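Local structure of alanine racemase (Corynebacterium glutamicum, 2DY3) at residues 17-22 and 230-235; 234-239 and 350-355; 289-294 and 307-312. The protein is an enzyme of the alanine racemase family that carries pyridoxal-5'-phosphate and pairs a TIM-barrel N-terminal domain with a beta-rich C-terminal domain. All coordinates share one frame; numbering follows the deposited sequence.

In the fold
The three contacts run from the junction of the domains into the beta-rich one. Contact 1 is a surface contact, in which helix 10-24 meets the loop leading into strand 236-247; contacts 2 and 3 are buried, and both reach the same mixed sheet. Contacts 1 and 2 share P234 and A235, with centres about 20 Å apart. Contact 3 lies farther out in the C-terminal domain, its centre about 18 Å from that of contact 2. The chemistry changes with place: a valine beside backbone carbonyls and a leucine in contact 1, a proline on an indole face in contact 2, and aliphatic groups with a ring edge in contact 3.

Contact 1 (17-22 and 230-235); sequences TRVLKQ and HGLKPA
V19 CG1 and L232 CD2 make the apolar pair of this surface contact, and V19 carries it from the helical side. Its CB bond points at the loop, yet CB itself stays back, 4.4 Å from L232 CD2, and leaves the touching to its two methyls. CG1 stands anti to the backbone N (chi1 169°) and reaches the backbone of the loop, where it lies 3.6 Å from H230 O. The same methyl rests 4.1 Å from L232 CD2, so one carbon meets both a backbone carbonyl and a leucine tip. CG2, the branch beside the backbone N, is more loosely placed at 4.2 Å from G231 O. From the loop side, L232 brings up CD2 obliquely; chi2 of -173° sends CD1 on in the extended direction and leaves CD2 as the folded branch, the one that meets V19 CG1 although CB does not point there.

These are van der Waals contacts, and the 132 Å² buried between the segments is modest. The polar fastening lies just outside them: G231 O accepts a hydrogen bond from H15 NE2, one helical turn before V19, and H230 ND1 is paired with E223 OE1. L232 also touches N16, three residues before V19. Toward its end, A235 forms backbone hydrogen bonds with D9 and Y220. The arrangement belongs to the domain junction of the alanine racemase fold, where helix 10-24, which precedes barrel strand 28-32, packs on the connection from strand 212-213 to strand 236-247 of the C-terminal domain.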
loop_
_atom_site.group_PDB
_atom_site.type_symbol
_atom_site.label_atom_id
_atom_site.label_comp_id
_atom_site.label_asym_id
_atom_site.label_seq_id
_atom_site.Cartn_x
_atom_site.Cartn_y
_atom_site.Cartn_z
ATOM N N THR B 17 25.182 2.702 -4.198
ATOM C CA THR B 17 25.876 1.490 -3.779
ATOM C C THR B 17 27.384 1.719 -3.747
ATOM O O THR B 17 28.060 1.306 -2.806
ATOM C CB THR B 17 25.560 0.310 -4.715
ATOM O OG1 THR B 17 24.155 0.030 -4.668
ATOM C CG2 THR B 17 26.330 -0.934 -4.283
ATOM N N ARG B 18 27.906 2.386 -4.776
ATOM C CA ARG B 18 29.338 2.683 -4.855
ATOM C C ARG B 18 29.760 3.620 -3.718
ATOM O O ARG B 18 30.804 3.427 -3.096
ATOM C CB ARG B 18 29.680 3.328 -6.202
ATOM C CG ARG B 18 29.591 2.386 -7.391
ATOM C CD ARG B 18 29.804 3.122 -8.713
ATOM N NE ARG B 18 31.084 3.829 -8.765
ATOM C CZ ARG B 18 31.503 4.547 -9.806
ATOM N NH1 ARG B 18 30.745 4.659 -10.892
ATOM N NH2 ARG B 18 32.681 5.158 -9.764
ATOM N N VAL B 19 28.944 4.635 -3.453
ATOM C CA VAL B 19 29.239 5.589 -2.387
ATOM C C VAL B 19 29.231 4.921 -1.013
ATOM O O VAL B 19 30.003 5.290 -0.125
ATOM C CB VAL B 19 28.217 6.746 -2.371
ATOM C CG1 VAL B 19 28.383 7.569 -1.105
ATOM C CG2 VAL B 19 28.406 7.622 -3.592
ATOM N N LEU B 20 28.350 3.943 -0.834
ATOM C CA LEU B 20 28.278 3.248 0.443
ATOM C C LEU B 20 29.435 2.260 0.564
ATOM O O LEU B 20 29.982 2.060 1.651
ATOM C CB LEU B 20 26.940 2.516 0.583
ATOM C CG LEU B 20 25.692 3.400 0.642
ATOM C CD1 LEU B 20 24.462 2.536 0.809
ATOM C CD2 LEU B 20 25.802 4.380 1.801
ATOM N N LYS B 21 29.811 1.649 -0.554
ATOM C CA LYS B 21 30.907 0.693 -0.554
ATOM C C LYS B 21 32.198 1.422 -0.177
ATOM O O LYS B 21 32.969 0.949 0.658
ATOM C CB LYS B 21 31.047 0.037 -1.933
ATOM C CG LYS B 21 31.919 -1.212 -1.937
ATOM C CD LYS B 21 31.360 -2.264 -0.983
ATOM C CE LYS B 21 32.289 -3.464 -0.843
ATOM N NZ LYS B 21 32.434 -4.211 -2.114
ATOM N N GLN B 22 32.429 2.584 -0.778
ATOM C CA GLN B 22 33.630 3.343 -0.459
ATOM C C GLN B 22 33.645 3.703 1.028
ATOM O O GLN B 22 34.669 3.571 1.692
ATOM C CB GLN B 22 33.708 4.616 -1.306
ATOM C CG GLN B 22 35.014 5.384 -1.118
ATOM C CD GLN B 22 36.237 4.573 -1.541
ATOM O OE1 GLN B 22 37.380 4.960 -1.276
ATOM N NE2 GLN B 22 35.999 3.448 -2.211
ATOM N N HIS B 230 26.043 13.472 1.816
ATOM C CA HIS B 230 26.820 12.265 1.551
ATOM C C HIS B 230 26.926 11.961 0.062
ATOM O O HIS B 230 27.491 10.944 -0.334
ATOM C CB HIS B 230 26.232 11.063 2.300
ATOM C CG HIS B 230 26.254 11.211 3.790
ATOM N ND1 HIS B 230 25.134 11.541 4.524
ATOM C CD2 HIS B 230 27.268 11.108 4.682
ATOM C CE1 HIS B 230 25.456 11.632 5.801
ATOM N NE2 HIS B 230 26.746 11.375 5.925
ATOM N N GLY B 231 26.385 12.853 -0.761
ATOM C CA GLY B 231 26.446 12.666 -2.200
ATOM C C GLY B 231 25.535 11.571 -2.716
ATOM O O GLY B 231 25.835 10.925 -3.724
ATOM N N LEU B 232 24.415 11.361 -2.033
ATOM C CA LEU B 232 23.466 10.333 -2.438
ATOM C C LEU B 232 22.525 10.847 -3.515
ATOM O O LEU B 232 22.270 12.050 -3.604
ATOM C CB LEU B 232 22.662 9.855 -1.226
ATOM C CG LEU B 232 23.518 9.209 -0.133
ATOM C CD1 LEU B 232 22.635 8.620 0.954
ATOM C CD2 LEU B 232 24.381 8.116 -0.760
ATOM N N LYS B 233 22.020 9.927 -4.336
ATOM C CA LYS B 233 21.098 10.265 -5.413
ATOM C C LYS B 233 19.736 9.588 -5.249
ATOM O O LYS B 233 19.613 8.373 -5.411
ATOM C CB LYS B 233 21.701 9.863 -6.759
ATOM C CG LYS B 233 22.521 10.947 -7.430
ATOM C CD LYS B 233 23.526 11.556 -6.478
ATOM C CE LYS B 233 24.246 12.730 -7.118
ATOM N NZ LYS B 233 25.087 13.456 -6.124
ATOM N N PRO B 234 18.693 10.366 -4.920
ATOM C CA PRO B 234 17.348 9.808 -4.746
ATOM C C PRO B 234 16.997 8.978 -5.972
ATOM O O PRO B 234 17.303 9.369 -7.090
ATOM C CB PRO B 234 16.480 11.054 -4.604
ATOM C CG PRO B 234 17.393 11.988 -3.873
ATOM C CD PRO B 234 18.701 11.809 -4.624
ATOM N N ALA B 235 16.354 7.837 -5.765
ATOM C CA ALA B 235 16.026 6.966 -6.885
ATOM C C ALA B 235 14.545 6.886 -7.257
ATOM O O ALA B 235 14.204 6.414 -8.342
ATOM C CB ALA B 235 16.559 5.572 -6.603
#

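Contact 2 (234-239 and 350-355); sequences PAMTWE and CRPTGR
P352 sets the CG-CB edge of its ring over one face of the W238 indole, CG 3.4 Å above the plane. CG leads: it sits 3.6 Å from the centroid of the W238 five-membered ring, only 16° off the ring normal, a geometry that qualifies as a CH-pi interaction. The nearest single pair is P352 CG with W238 CD2 at 3.5 Å. P352 CB follows alongside, 3.7 Å from W238 NE1, and P352 CA ends the overlap at 3.9 Å from W238 CZ2. CG, CB and CA in turn follow the indole from its five-membered ring toward CZ2.

Two residues of strand 236-247, spaced by two, supply this side. W238 has CG anti to the backbone N (chi1 -167°), which swings the indole out toward the 350-355 loop. M236, extended through CG and SD, adds a looser touch with SD 4.4 Å from P352 CG. Between them T237 turns the other way and uses OG1 to bond E329 N. Strand 4-8 adds to the packing: T6 touches both W238 and P352. A little further along the loop, R355 forms salt bridges with D277 and D305 of its own chain and with E64 of the second subunit.

With three buried residues and no polar pair between the segments, cohesion probably comes from dispersion, with a CH-pi share from P352 CG over the electron-rich five-membered ring of the indole.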
loop_
_atom_site.group_PDB
_atom_site.type_symbol
_atom_site.label_atom_id
_atom_site.label_comp_id
_atom_site.label_asym_id
_atom_site.label_seq_id
_atom_site.Cartn_x
_atom_site.Cartn_y
_atom_site.Cartn_z
ATOM N N PRO B 234 18.693 10.366 -4.920
ATOM C CA PRO B 234 17.348 9.808 -4.746
ATOM C C PRO B 234 16.997 8.978 -5.972
ATOM O O PRO B 234 17.303 9.369 -7.090
ATOM C CB PRO B 234 16.480 11.054 -4.604
ATOM C CG PRO B 234 17.393 11.988 -3.873
ATOM C CD PRO B 234 18.701 11.809 -4.624
ATOM N N ALA B 235 16.354 7.837 -5.765
ATOM C CA ALA B 235 16.026 6.966 -6.885
ATOM C C ALA B 235 14.545 6.886 -7.257
ATOM O O ALA B 235 14.204 6.414 -8.342
ATOM C CB ALA B 235 16.559 5.572 -6.603
ATOM N N MET B 236 13.664 7.342 -6.375
ATOM C CA MET B 236 12.240 7.255 -6.668
ATOM C C MET B 236 11.556 8.584 -6.931
ATOM O O MET B 236 11.821 9.589 -6.263
ATOM C CB MET B 236 11.497 6.552 -5.517
ATOM C CG MET B 236 9.984 6.438 -5.736
ATOM S SD MET B 236 9.090 5.688 -4.336
ATOM C CE MET B 236 9.526 3.946 -4.544
ATOM N N THR B 237 10.682 8.572 -7.926
ATOM C CA THR B 237 9.882 9.735 -8.278
ATOM C C THR B 237 8.463 9.199 -8.461
ATOM O O THR B 237 8.258 8.226 -9.191
ATOM C CB THR B 237 10.343 10.382 -9.595
ATOM O OG1 THR B 237 11.672 10.905 -9.442
ATOM C CG2 THR B 237 9.397 11.516 -9.986
ATOM N N TRP B 238 7.499 9.800 -7.769
ATOM C CA TRP B 238 6.094 9.397 -7.875
ATOM C C TRP B 238 5.415 10.504 -8.674
ATOM O O TRP B 238 5.435 11.667 -8.269
ATOM C CB TRP B 238 5.469 9.273 -6.473
ATOM C CG TRP B 238 4.126 8.567 -6.425
ATOM C CD1 TRP B 238 3.651 7.643 -7.313
ATOM C CD2 TRP B 238 3.136 8.669 -5.389
ATOM N NE1 TRP B 238 2.436 7.164 -6.895
ATOM C CE2 TRP B 238 2.096 7.773 -5.717
ATOM C CE3 TRP B 238 3.030 9.425 -4.216
ATOM C CZ2 TRP B 238 0.964 7.610 -4.911
ATOM C CZ3 TRP B 238 1.906 9.264 -3.418
ATOM C CH2 TRP B 238 0.888 8.363 -3.769
ATOM N N GLU B 239 4.827 10.152 -9.813
ATOM C CA GLU B 239 4.186 11.152 -10.657
ATOM C C GLU B 239 2.929 10.652 -11.364
ATOM O O GLU B 239 2.794 9.467 -11.685
ATOM C CB GLU B 239 5.185 11.673 -11.701
ATOM C CG GLU B 239 5.602 10.645 -12.739
ATOM C CD GLU B 239 6.776 11.104 -13.603
ATOM O OE1 GLU B 239 7.099 10.409 -14.586
ATOM O OE2 GLU B 239 7.380 12.152 -13.296
ATOM N N CYS B 350 7.432 4.216 0.713
ATOM C CA CYS B 350 6.658 2.982 0.830
ATOM C C CYS B 350 5.187 3.206 0.501
ATOM O O CYS B 350 4.432 2.244 0.357
ATOM C CB CYS B 350 6.751 2.413 2.255
ATOM S SG CYS B 350 8.274 1.519 2.644
ATOM N N ARG B 351 4.777 4.466 0.378
ATOM C CA ARG B 351 3.377 4.781 0.108
ATOM C C ARG B 351 2.778 4.460 -1.263
ATOM O O ARG B 351 1.669 3.922 -1.336
ATOM C CB ARG B 351 3.100 6.252 0.434
ATOM C CG ARG B 351 3.127 6.579 1.923
ATOM C CD ARG B 351 2.007 5.868 2.690
ATOM N NE ARG B 351 2.069 4.414 2.552
ATOM C CZ ARG B 351 3.067 3.653 2.995
ATOM N NH1 ARG B 351 4.100 4.205 3.619
ATOM N NH2 ARG B 351 3.042 2.338 2.797
ATOM N N PRO B 352 3.485 4.792 -2.361
ATOM C CA PRO B 352 2.980 4.526 -3.719
ATOM C C PRO B 352 2.529 3.083 -3.919
ATOM O O PRO B 352 3.344 2.162 -3.898
ATOM C CB PRO B 352 4.166 4.906 -4.607
ATOM C CG PRO B 352 4.779 6.049 -3.840
ATOM C CD PRO B 352 4.785 5.477 -2.420
ATOM N N THR B 353 1.229 2.899 -4.130
ATOM C CA THR B 353 0.657 1.567 -4.289
ATOM C C THR B 353 -0.583 1.593 -5.202
ATOM O O THR B 353 -0.757 2.513 -5.998
ATOM C CB THR B 353 0.292 1.000 -2.881
ATOM O OG1 THR B 353 -0.054 -0.385 -2.975
ATOM C CG2 THR B 353 -0.879 1.775 -2.276
ATOM N N GLY B 354 -1.427 0.569 -5.100
ATOM C CA GLY B 354 -2.638 0.513 -5.906
ATOM C C GLY B 354 -2.437 0.508 -7.411
ATOM O O GLY B 354 -1.811 -0.401 -7.958
ATOM N N ARG B 355 -2.974 1.520 -8.091
ATOM C CA ARG B 355 -2.852 1.608 -9.543
ATOM C C ARG B 355 -1.463 2.060 -9.992
ATOM O O ARG B 355 -1.131 1.982 -11.175
ATOM C CB ARG B 355 -3.916 2.555 -10.112
ATOM C CG ARG B 355 -5.308 1.923 -10.319
ATOM C CD ARG B 355 -5.957 1.465 -9.013
ATOM N NE ARG B 355 -6.288 2.580 -8.127
ATOM C CZ ARG B 355 -7.469 3.187 -8.084
ATOM N NH1 ARG B 355 -8.455 2.794 -8.883
ATOM N NH2 ARG B 355 -7.670 4.180 -7.223
#

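Contact 3 (289-294 and 307-312); sequences VTIDGL and FVISLG
The interior of a curled beta sheet is the setting: in the C-terminal domain, successive strand pairings close into a barrel-like circuit, and V289 and I291 of strand 288-291 face F307 and I309 of strand 307-312 inside it. The two strands are not paired; strand 294-299 hydrogen-bonds with both. Their segment axes approach to 9.6 Å and cross at -54°, so side chains must bridge the gap.

V289 divides its methyls between two partners. CG1 comes to the edge of the F307 ring, near its plane, and lies equally close to CZ and CE2, at 3.8 Å from F307 CZ. CG2 instead meets I309 CD1, also at 3.8 Å, with the two side chains crossing at about a right angle. I309 places CG1 between its backbone N and carbonyl carbon (chi1 64°), then runs out extended, and CD1 reaches far enough to touch I291 CD1 at 3.9 Å. That terminal methyl thus sits against both V289 and I291, while I309 CG2 lies 4.1 Å from V289 CG2.

Beyond I291 the chain reverses through a type I' turn to L294, closed by the backbone bond from L294 N to I291 O at 3.1 Å and paired with that from I291 N to L294 O. On the other strand, L311 and G312 both face F267 in a classic beta bulge. A324 of strand 323-325 also packs on V289 and I291. All four touching residues are buried and meet through carbon alone, so the cohesion is probably dispersion and burial of apolar surface (163 Å² between the segments), without directional bonds.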
loop_
_atom_site.group_PDB
_atom_site.type_symbol
_atom_site.label_atom_id
_atom_site.label_comp_id
_atom_site.label_asym_id
_atom_site.label_seq_id
_atom_site.Cartn_x
_atom_site.Cartn_y
_atom_site.Cartn_z
ATOM N N VAL B 289 1.943 19.597 -5.716
ATOM C CA VAL B 289 2.582 18.708 -6.665
ATOM C C VAL B 289 3.333 19.676 -7.572
ATOM O O VAL B 289 3.116 20.889 -7.504
ATOM C CB VAL B 289 1.560 17.896 -7.497
ATOM C CG1 VAL B 289 0.603 17.157 -6.571
ATOM C CG2 VAL B 289 0.806 18.803 -8.434
ATOM N N THR B 290 4.214 19.159 -8.414
ATOM C CA THR B 290 4.969 20.034 -9.292
ATOM C C THR B 290 4.775 19.666 -10.754
ATOM O O THR B 290 5.083 18.548 -11.169
ATOM C CB THR B 290 6.478 19.981 -8.983
ATOM O OG1 THR B 290 7.006 18.719 -9.410
ATOM C CG2 THR B 290 6.725 20.135 -7.503
ATOM N N ILE B 291 4.272 20.623 -11.527
ATOM C CA ILE B 291 4.051 20.432 -12.952
ATOM C C ILE B 291 5.022 21.352 -13.696
ATOM O O ILE B 291 4.933 22.572 -13.603
ATOM C CB ILE B 291 2.603 20.779 -13.337
ATOM C CG1 ILE B 291 1.635 19.866 -12.579
ATOM C CG2 ILE B 291 2.412 20.625 -14.840
ATOM C CD1 ILE B 291 0.168 20.142 -12.858
ATOM N N ASP B 292 5.955 20.755 -14.430
ATOM C CA ASP B 292 6.952 21.522 -15.167
ATOM C C ASP B 292 7.778 22.372 -14.212
ATOM O O ASP B 292 8.129 23.510 -14.519
ATOM C CB ASP B 292 6.288 22.421 -16.214
ATOM C CG ASP B 292 5.704 21.634 -17.368
ATOM O OD1 ASP B 292 6.420 20.769 -17.919
ATOM O OD2 ASP B 292 4.536 21.886 -17.730
ATOM N N GLY B 293 8.067 21.816 -13.041
ATOM C CA GLY B 293 8.870 22.534 -12.071
ATOM C C GLY B 293 8.145 23.546 -11.208
ATOM O O GLY B 293 8.765 24.146 -10.334
ATOM N N LEU B 294 6.849 23.751 -11.436
ATOM C CA LEU B 294 6.103 24.709 -10.620
ATOM C C LEU B 294 5.088 24.033 -9.694
ATOM O O LEU B 294 4.445 23.057 -10.063
ATOM C CB LEU B 294 5.402 25.745 -11.505
ATOM C CG LEU B 294 6.316 26.787 -12.165
ATOM C CD1 LEU B 294 5.508 28.006 -12.511
ATOM C CD2 LEU B 294 7.424 27.190 -11.218
ATOM N N PHE B 307 -7.274 13.140 -6.366
ATOM C CA PHE B 307 -7.254 14.334 -5.532
ATOM C C PHE B 307 -7.160 15.526 -6.474
ATOM O O PHE B 307 -6.853 15.367 -7.659
ATOM C CB PHE B 307 -6.097 14.336 -4.522
ATOM C CG PHE B 307 -4.726 14.416 -5.132
ATOM C CD1 PHE B 307 -3.999 13.264 -5.387
ATOM C CD2 PHE B 307 -4.132 15.650 -5.382
ATOM C CE1 PHE B 307 -2.711 13.339 -5.871
ATOM C CE2 PHE B 307 -2.840 15.728 -5.866
ATOM C CZ PHE B 307 -2.128 14.572 -6.110
ATOM N N VAL B 308 -7.421 16.717 -5.951
ATOM C CA VAL B 308 -7.421 17.918 -6.777
ATOM C C VAL B 308 -6.381 18.942 -6.349
ATOM O O VAL B 308 -6.017 19.031 -5.173
ATOM C CB VAL B 308 -8.820 18.591 -6.730
ATOM C CG1 VAL B 308 -8.924 19.681 -7.780
ATOM C CG2 VAL B 308 -9.902 17.538 -6.915
ATOM N N ILE B 309 -5.910 19.715 -7.322
ATOM C CA ILE B 309 -4.930 20.764 -7.068
ATOM C C ILE B 309 -5.458 22.056 -7.686
ATOM O O ILE B 309 -6.188 22.023 -8.687
ATOM C CB ILE B 309 -3.555 20.430 -7.705
ATOM C CG1 ILE B 309 -3.683 20.365 -9.230
ATOM C CG2 ILE B 309 -3.043 19.099 -7.175
ATOM C CD1 ILE B 309 -2.353 20.176 -9.937
ATOM N N SER B 310 -5.101 23.188 -7.088
ATOM C CA SER B 310 -5.550 24.469 -7.605
ATOM C C SER B 310 -4.489 25.089 -8.502
ATOM O O SER B 310 -3.316 25.183 -8.139
ATOM C CB SER B 310 -5.901 25.430 -6.459
ATOM O OG SER B 310 -4.807 25.620 -5.585
ATOM N N LEU B 311 -4.920 25.501 -9.684
ATOM C CA LEU B 311 -4.040 26.113 -10.663
ATOM C C LEU B 311 -4.176 27.633 -10.584
ATOM O O LEU B 311 -3.462 28.369 -11.267
ATOM C CB LEU B 311 -4.435 25.640 -12.063
ATOM C CG LEU B 311 -4.588 24.130 -12.268
ATOM C CD1 LEU B 311 -5.037 23.849 -13.700
ATOM C CD2 LEU B 311 -3.261 23.435 -11.974
ATOM N N GLY B 312 -5.090 28.105 -9.745
ATOM C CA GLY B 312 -5.302 29.538 -9.655
ATOM C C GLY B 312 -5.900 29.951 -10.986
ATOM O O GLY B 312 -6.851 29.324 -11.455
#